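Local coordinates for glycolipid-binding domain-containing protein (Pseudomonas aeruginosa, PDB 2H1T) that is of unknown function but may bind glycolipids and take part in their metabolism, at residues R74-W86 against G89-I103. Sequence-based numbering, arbitrary orientation. Where two conformers were deposited one is given.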
ATOM      1  N   ARG A  74       0.361   8.632  11.458  1.00 22.77           N
ATOM      2  CA  ARG A  74       0.760  10.018  11.685  1.00 25.14           C
ATOM      3  C   ARG A  74      -0.252  10.936  10.990  1.00 22.05           C
ATOM      4  O   ARG A  74      -0.700  10.693   9.841  1.00 21.11           O
ATOM      5  CB  ARG A  74       2.199  10.273  11.205  1.00 26.03           C
ATOM      6  CG  ARG A  74       2.481  11.712  10.785  1.00 27.29           C
ATOM      7  CD  ARG A  74       3.920  12.149  11.026  1.00 30.56           C
ATOM      8  NE  ARG A  74       4.178  13.522  10.567  1.00 34.49           N
ATOM      9  CZ  ARG A  74       3.871  14.652  11.222  1.00 36.29           C
ATOM     10  NH1 ARG A  74       3.242  14.656  12.398  1.00 34.46           N
ATOM     11  NH2 ARG A  74       4.201  15.811  10.680  1.00 35.58           N
ATOM     12  N   LYS A  75      -0.630  11.986  11.701  1.00 21.59           N
ATOM     13  CA  LYS A  75      -1.514  12.974  11.148  1.00 21.98           C
ATOM     14  C   LYS A  75      -0.799  14.354  11.065  1.00 20.81           C
ATOM     15  O   LYS A  75       0.128  14.643  11.831  1.00 20.76           O
ATOM     16  CB  LYS A  75      -2.788  13.054  12.005  1.00 23.29           C
ATOM     17  CG  LYS A  75      -3.600  11.763  12.046  1.00 23.09           C
ATOM     18  CD  LYS A  75      -4.789  11.868  13.006  1.00 24.24           C
ATOM     19  CE  LYS A  75      -5.363  10.468  13.250  1.00 26.83           C
ATOM     20  NZ  LYS A  75      -6.354  10.372  14.370  1.00 27.28           N
ATOM     21  N   LEU A  76      -1.278  15.176  10.144  1.00 20.01           N
ATOM     22  CA  LEU A  76      -0.873  16.584  10.024  1.00 19.57           C
ATOM     23  C   LEU A  76      -2.059  17.421   9.552  1.00 17.25           C
ATOM     24  O   LEU A  76      -2.742  17.074   8.580  1.00 14.39           O
ATOM     25  CB  LEU A  76       0.310  16.712   9.060  1.00 20.60           C
ATOM     26  CG  LEU A  76       0.849  18.123   8.732  1.00 21.70           C
ATOM     27  CD1 LEU A  76       1.450  18.794  10.008  1.00 22.18           C
ATOM     28  CD2 LEU A  76       1.888  18.045   7.617  1.00 20.92           C
ATOM     29  N   HIS A  77      -2.304  18.524  10.261  1.00 17.03           N
ATOM     30  CA  HIS A  77      -3.357  19.481   9.930  1.00 16.89           C
ATOM     31  C   HIS A  77      -2.764  20.889   9.835  1.00 15.58           C
ATOM     32  O   HIS A  77      -2.290  21.438  10.824  1.00 16.88           O
ATOM     33  CB  HIS A  77      -4.431  19.485  11.014  1.00 16.11           C
ATOM     34  CG  HIS A  77      -5.676  20.233  10.635  1.00 16.68           C
ATOM     35  ND1 HIS A  77      -6.688  20.486  11.532  1.00 19.22           N
ATOM     36  CD2 HIS A  77      -6.074  20.783   9.461  1.00 16.06           C
ATOM     37  CE1 HIS A  77      -7.655  21.165  10.930  1.00 22.95           C
ATOM     38  NE2 HIS A  77      -7.312  21.348   9.666  1.00 18.12           N
ATOM     39  N   LEU A  78      -2.808  21.469   8.643  1.00 15.05           N
ATOM     40  CA  LEU A  78      -2.271  22.807   8.393  1.00 14.97           C
ATOM     41  C   LEU A  78      -3.368  23.744   7.913  1.00 16.14           C
ATOM     42  O   LEU A  78      -4.284  23.344   7.168  1.00 16.75           O
ATOM     43  CB  LEU A  78      -1.156  22.737   7.314  1.00 15.18           C
ATOM     44  CG  LEU A  78       0.100  21.952   7.667  1.00 17.46           C
ATOM     45  CD1 LEU A  78       0.964  21.804   6.468  1.00 18.02           C
ATOM     46  CD2 LEU A  78       0.868  22.644   8.837  1.00 20.58           C
ATOM     47  N   LEU A  79      -3.319  24.967   8.444  1.00 17.56           N
ATOM     48  CA  LEU A  79      -4.173  26.051   7.982  0.50 16.72           C
ATOM     49  C   LEU A  79      -3.266  27.148   7.414  1.00 17.68           C
ATOM     50  O   LEU A  79      -2.207  27.417   7.941  1.00 17.49           O
ATOM     51  CB  LEU A  79      -5.081  26.594   9.104  0.50 16.64           C
ATOM     52  CG  LEU A  79      -6.359  25.811   9.486  0.50 17.09           C
ATOM     53  CD1 LEU A  79      -7.003  26.353  10.772  0.50 16.95           C
ATOM     54  CD2 LEU A  79      -7.440  25.780   8.393  0.50 16.21           C
ATOM     55  N   ALA A  80      -3.692  27.756   6.313  1.00 16.85           N
ATOM     56  CA  ALA A  80      -2.971  28.870   5.691  1.00 15.53           C
ATOM     57  C   ALA A  80      -3.965  29.998   5.409  1.00 15.69           C
ATOM     58  O   ALA A  80      -5.089  29.739   5.010  1.00 13.87           O
ATOM     59  CB  ALA A  80      -2.295  28.447   4.396  1.00 16.23           C
ATOM     60  N   ASP A  81      -3.539  31.247   5.575  1.00 13.02           N
ATOM     61  CA  ASP A  81      -4.462  32.378   5.336  1.00 15.01           C
ATOM     62  C   ASP A  81      -4.621  32.819   3.876  1.00 16.29           C
ATOM     63  O   ASP A  81      -5.423  33.724   3.589  1.00 15.40           O
ATOM     64  CB  ASP A  81      -4.148  33.568   6.254  1.00 14.76           C
ATOM     65  CG  ASP A  81      -2.841  34.254   5.945  1.00 16.40           C
ATOM     66  OD1 ASP A  81      -2.070  33.780   5.107  1.00 15.70           O
ATOM     67  OD2 ASP A  81      -2.617  35.337   6.529  1.00 17.75           O
ATOM     68  N   GLY A  82      -3.895  32.161   2.962  1.00 15.37           N
ATOM     69  CA  GLY A  82      -3.836  32.547   1.546  1.00 16.93           C
ATOM     70  C   GLY A  82      -2.875  33.705   1.246  1.00 18.68           C
ATOM     71  O   GLY A  82      -2.749  34.143   0.075  1.00 17.68           O
ATOM     72  N   ARG A  83      -2.242  34.235   2.297  1.00 17.61           N
ATOM     73  CA  ARG A  83      -1.315  35.352   2.166  1.00 17.43           C
ATOM     74  C   ARG A  83       0.050  35.047   2.749  1.00 18.61           C
ATOM     75  O   ARG A  83       0.824  35.988   3.008  1.00 18.81           O
ATOM     76  CB  ARG A  83      -1.909  36.594   2.826  1.00 15.86           C
ATOM     77  CG  ARG A  83      -3.232  36.980   2.239  1.00 16.64           C
ATOM     78  CD  ARG A  83      -3.904  38.061   3.044  1.00 18.00           C
ATOM     79  NE  ARG A  83      -4.742  37.439   4.060  1.00 18.37           N
ATOM     80  CZ  ARG A  83      -4.702  37.684   5.375  1.00 20.41           C
ATOM     81  NH1 ARG A  83      -3.870  38.570   5.903  1.00 23.83           N
ATOM     82  NH2 ARG A  83      -5.537  37.045   6.167  1.00 14.43           N
ATOM     83  N   GLY A  84       0.344  33.750   2.945  1.00 17.09           N
ATOM     84  CA  GLY A  84       1.664  33.272   3.333  1.00 16.74           C
ATOM     85  C   GLY A  84       1.866  32.983   4.825  1.00 18.40           C
ATOM     86  O   GLY A  84       3.006  32.794   5.256  1.00 17.75           O
ATOM     87  N   HIS A  85       0.775  32.936   5.600  1.00 15.92           N
ATOM     88  CA  HIS A  85       0.858  32.726   7.058  1.00 17.61           C
ATOM     89  C   HIS A  85       0.165  31.441   7.437  1.00 17.43           C
ATOM     90  O   HIS A  85      -0.986  31.206   7.089  1.00 17.48           O
ATOM     91  CB  HIS A  85       0.278  33.915   7.838  1.00 17.03           C
ATOM     92  CG  HIS A  85       0.754  35.231   7.322  1.00 24.45           C
ATOM     93  ND1 HIS A  85      -0.010  36.022   6.489  1.00 24.35           N
ATOM     94  CD2 HIS A  85       1.939  35.865   7.461  1.00 25.02           C
ATOM     95  CE1 HIS A  85       0.682  37.090   6.144  1.00 24.58           C
ATOM     96  NE2 HIS A  85       1.861  37.026   6.734  1.00 27.24           N
ATOM     97  N   TRP A  86       0.904  30.597   8.143  1.00 16.02           N
ATOM     98  CA  TRP A  86       0.451  29.239   8.421  1.00 15.00           C
ATOM     99  C   TRP A  86       0.238  28.978   9.856  1.00 16.36           C
ATOM    100  O   TRP A  86       0.871  29.585  10.730  1.00 15.29           O
ATOM    101  CB  TRP A  86       1.491  28.262   7.914  1.00 16.53           C
ATOM    102  CG  TRP A  86       1.608  28.307   6.405  1.00 13.68           C
ATOM    103  CD1 TRP A  86       2.180  29.303   5.657  1.00 16.27           C
ATOM    104  CD2 TRP A  86       1.080  27.356   5.481  1.00 15.07           C
ATOM    105  NE1 TRP A  86       2.087  28.987   4.324  1.00 14.17           N
ATOM    106  CE2 TRP A  86       1.389  27.815   4.188  1.00 14.60           C
ATOM    107  CE3 TRP A  86       0.367  26.160   5.615  1.00 15.87           C
ATOM    108  CZ2 TRP A  86       1.009  27.115   3.047  1.00 17.21           C
ATOM    109  CZ3 TRP A  86       0.024  25.444   4.472  1.00 16.51           C
ATOM    110  CH2 TRP A  86       0.343  25.935   3.209  1.00 16.67           C
ATOM    111  N   GLY A  89      -3.327  22.791  13.344  1.00 25.67           N
ATOM    112  CA  GLY A  89      -4.719  22.581  13.751  1.00 28.57           C
ATOM    113  C   GLY A  89      -5.083  23.083  15.140  1.00 29.22           C
ATOM    114  O   GLY A  89      -6.253  23.259  15.444  1.00 30.38           O
ATOM    115  N   ASP A  90      -4.086  23.326  15.986  1.00 30.91           N
ATOM    116  CA  ASP A  90      -4.325  23.913  17.303  1.00 30.82           C
ATOM    117  C   ASP A  90      -4.274  25.425  17.266  1.00 31.73           C
ATOM    118  O   ASP A  90      -4.404  26.073  18.306  1.00 31.89           O
ATOM    119  CB  ASP A  90      -3.272  23.446  18.299  1.00 32.73           C
ATOM    120  CG  ASP A  90      -3.243  21.947  18.459  1.00 36.08           C
ATOM    121  OD1 ASP A  90      -4.275  21.283  18.163  1.00 39.96           O
ATOM    122  OD2 ASP A  90      -2.180  21.440  18.884  1.00 38.59           O
ATOM    123  N   GLY A  91      -4.062  25.995  16.085  1.00 29.83           N
ATOM    124  CA  GLY A  91      -4.059  27.441  15.947  1.00 29.05           C
ATOM    125  C   GLY A  91      -2.744  28.079  16.349  1.00 28.75           C
ATOM    126  O   GLY A  91      -2.657  29.300  16.443  1.00 29.20           O
ATOM    127  N   GLU A  92      -1.712  27.253  16.548  1.00 28.60           N
ATOM    128  CA  GLU A  92      -0.361  27.748  16.811  1.00 28.19           C
ATOM    129  C   GLU A  92       0.288  28.178  15.496  1.00 25.37           C
ATOM    130  O   GLU A  92       0.304  27.400  14.531  1.00 24.86           O
ATOM    131  CB  GLU A  92       0.485  26.646  17.442  1.00 30.52           C
ATOM    132  CG  GLU A  92      -0.123  26.027  18.698  1.00 37.77           C
ATOM    133  CD  GLU A  92      -0.151  26.999  19.868  1.00 42.27           C
ATOM    134  OE1 GLU A  92       0.893  27.124  20.541  1.00 46.94           O
ATOM    135  OE2 GLU A  92      -1.211  27.629  20.124  1.00 48.49           O
ATOM    136  N   ALA A  93       0.822  29.400  15.466  1.00 22.82           N
ATOM    137  CA  ALA A  93       1.461  29.945  14.280  1.00 24.28           C
ATOM    138  C   ALA A  93       2.725  29.126  13.938  1.00 22.25           C
ATOM    139  O   ALA A  93       3.397  28.624  14.835  1.00 20.85           O
ATOM    140  CB  ALA A  93       1.812  31.400  14.480  1.00 24.25           C
ATOM    141  N   LEU A  94       3.008  29.004  12.646  1.00 21.98           N
ATOM    142  CA  LEU A  94       4.169  28.293  12.141  1.00 21.57           C
ATOM    143  C   LEU A  94       4.996  29.267  11.303  1.00 21.65           C
ATOM    144  O   LEU A  94       4.936  29.227  10.065  1.00 19.53           O
ATOM    145  CB  LEU A  94       3.729  27.123  11.273  1.00 22.00           C
ATOM    146  CG  LEU A  94       2.910  26.043  11.997  1.00 21.88           C
ATOM    147  CD1 LEU A  94       2.314  25.069  11.003  1.00 22.75           C
ATOM    148  CD2 LEU A  94       3.728  25.271  13.024  1.00 21.62           C
ATOM    149  N   PRO A  95       5.784  30.139  11.968  1.00 20.66           N
ATOM    150  CA  PRO A  95       6.529  31.198  11.257  1.00 20.82           C
ATOM    151  C   PRO A  95       7.568  30.694  10.244  1.00 21.23           C
ATOM    152  O   PRO A  95       7.896  31.401   9.273  1.00 20.87           O
ATOM    153  CB  PRO A  95       7.194  31.986  12.394  1.00 20.62           C
ATOM    154  CG  PRO A  95       7.251  31.023  13.538  1.00 21.76           C
ATOM    155  CD  PRO A  95       6.032  30.176  13.421  1.00 22.05           C
ATOM    156  N   ALA A  96       8.009  29.451  10.407  1.00 20.28           N
ATOM    157  CA  ALA A  96       9.037  28.908   9.556  1.00 21.32           C
ATOM    158  C   ALA A  96       8.525  28.726   8.141  1.00 20.68           C
ATOM    159  O   ALA A  96       9.310  28.476   7.247  1.00 23.50           O
ATOM    160  CB  ALA A  96       9.568  27.574  10.109  1.00 21.93           C
ATOM    161  N   PHE A  97       7.210  28.835   7.946  1.00 20.27           N
ATOM    162  CA  PHE A  97       6.618  28.629   6.620  1.00 18.78           C
ATOM    163  C   PHE A  97       6.183  29.955   6.007  1.00 16.92           C
ATOM    164  O   PHE A  97       5.586  29.998   4.927  1.00 15.55           O
ATOM    165  CB  PHE A  97       5.421  27.673   6.696  1.00 18.07           C
ATOM    166  CG  PHE A  97       5.734  26.356   7.344  1.00 20.18           C
ATOM    167  CD1 PHE A  97       7.037  25.833   7.349  1.00 22.22           C
ATOM    168  CD2 PHE A  97       4.732  25.600   7.908  1.00 21.81           C
ATOM    169  CE1 PHE A  97       7.304  24.614   7.950  1.00 20.59           C
ATOM    170  CE2 PHE A  97       5.014  24.361   8.500  1.00 21.32           C
ATOM    171  CZ  PHE A  97       6.289  23.891   8.529  1.00 20.91           C
ATOM    172  N   ASP A  98       6.496  31.052   6.691  1.00 17.68           N
ATOM    173  CA  ASP A  98       6.097  32.361   6.197  1.00 18.41           C
ATOM    174  C   ASP A  98       6.420  32.529   4.720  1.00 16.63           C
ATOM    175  O   ASP A  98       7.514  32.189   4.291  1.00 19.07           O
ATOM    176  CB  ASP A  98       6.796  33.456   7.010  1.00 19.11           C
ATOM    177  CG  ASP A  98       6.116  33.743   8.352  1.00 21.97           C
ATOM    178  OD1 ASP A  98       4.985  33.272   8.647  1.00 23.17           O
ATOM    179  OD2 ASP A  98       6.732  34.503   9.118  1.00 20.13           O
ATOM    180  N   GLY A  99       5.472  33.041   3.941  1.00 17.71           N
ATOM    181  CA  GLY A  99       5.670  33.272   2.499  1.00 16.95           C
ATOM    182  C   GLY A  99       5.259  32.141   1.587  1.00 18.54           C
ATOM    183  O   GLY A  99       5.126  32.339   0.392  1.00 19.67           O
ATOM    184  N   CYS A 100       5.061  30.939   2.118  1.00 19.37           N
ATOM    185  CA  CYS A 100       4.589  29.849   1.266  1.00 17.96           C
ATOM    186  C   CYS A 100       3.116  30.026   0.964  1.00 17.68           C
ATOM    187  O   CYS A 100       2.317  30.165   1.871  1.00 15.63           O
ATOM    188  CB  CYS A 100       4.773  28.483   1.962  1.00 18.78           C
ATOM    189  SG  CYS A 100       6.476  28.020   2.159  1.00 19.09           S
ATOM    190  N   LEU A 101       2.762  30.040  -0.316  1.00 15.69           N
ATOM    191  CA  LEU A 101       1.355  30.103  -0.747  1.00 16.48           C
ATOM    192  C   LEU A 101       0.792  28.748  -1.240  1.00 17.52           C
ATOM    193  O   LEU A 101      -0.442  28.575  -1.286  1.00 17.49           O
ATOM    194  CB  LEU A 101       1.223  31.106  -1.906  1.00 18.64           C
ATOM    195  CG  LEU A 101       1.687  32.542  -1.618  1.00 18.19           C
ATOM    196  CD1 LEU A 101       1.500  33.422  -2.850  1.00 18.81           C
ATOM    197  CD2 LEU A 101       0.971  33.105  -0.442  1.00 20.56           C
ATOM    198  N   ASP A 102       1.691  27.840  -1.673  1.00 16.16           N
ATOM    199  CA  ASP A 102       1.321  26.561  -2.276  1.00 17.66           C
ATOM    200  C   ASP A 102       2.015  25.431  -1.498  1.00 17.63           C
ATOM    201  O   ASP A 102       3.108  25.617  -0.923  1.00 18.17           O
ATOM    202  CB  ASP A 102       1.703  26.471  -3.750  1.00 19.30           C
ATOM    203  CG  ASP A 102       1.405  27.726  -4.502  1.00 21.51           C
ATOM    204  OD1 ASP A 102       0.196  28.044  -4.749  1.00 21.73           O
ATOM    205  OD2 ASP A 102       2.391  28.423  -4.812  1.00 19.37           O
ATOM    206  N   ILE A 103       1.363  24.287  -1.490  1.00 18.82           N
ATOM    207  CA  ILE A 103       1.928  23.049  -0.962  1.00 18.63           C
ATOM    208  C   ILE A 103       2.430  22.215  -2.158  1.00 16.07           C
ATOM    209  O   ILE A 103       1.868  22.282  -3.251  1.00 16.80           O
ATOM    210  CB  ILE A 103       0.879  22.263  -0.119  1.00 19.69           C
ATOM    211  CG1 ILE A 103       0.823  22.823   1.297  1.00 24.32           C
ATOM    212  CG2 ILE A 103       1.220  20.795   0.028  1.00 21.25           C
ATOM    213  CD1 ILE A 103      -0.133  22.026   2.234  1.00 24.66           C
TER
HETATM  214  O   HOH W   1      -0.795  31.172   2.560  1.00 17.77           O
HETATM  215  O   HOH W   2       3.615  30.918   8.492  1.00 14.48           O
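Trp-86 is held by two direct hydrogen bonds to residues 89-103: its indole NE1 donates to Cys-100 O at 2.7 Å, and its backbone O accepts from Leu-94 N. It opens strand 86-88, the edge strand paired in a beta hairpin with 72-80 in this putative glycolipid-binding domain's antiparallel sheet, and 89-103 leads into strand 102-106 of the second sheet. The Cys-100 oxygen lies close to the indole plane, so the bond helps fix the ring's rotation. A third bond, 2.8 Å from Gly-99 N to Gly-84 O, uses a lone pair in the carbonyl plane and holds the type II beta turn 97-100 against the end of the hairpin. One water joins Trp-86 N, Leu-94 O and Asp-98 OD1.

Trp-86 turns its CG anti to the carbonyl carbon (chi1 -66°), which puts the indole between Ala-80 CB, 3.5 Å above the ring plane, and Phe-97 CB, which makes a CH-pi contact over the five-membered ring. Leu-132 of strand 126-135 touches both aromatic side chains. Further out, Leu-78 CD2 lies 3.6 Å from Leu-94 CD1, the side chains crossing at about a right angle. At the far end of the indole, Ile-103 CG1 lies 3.7 Å from Trp-86 CH2.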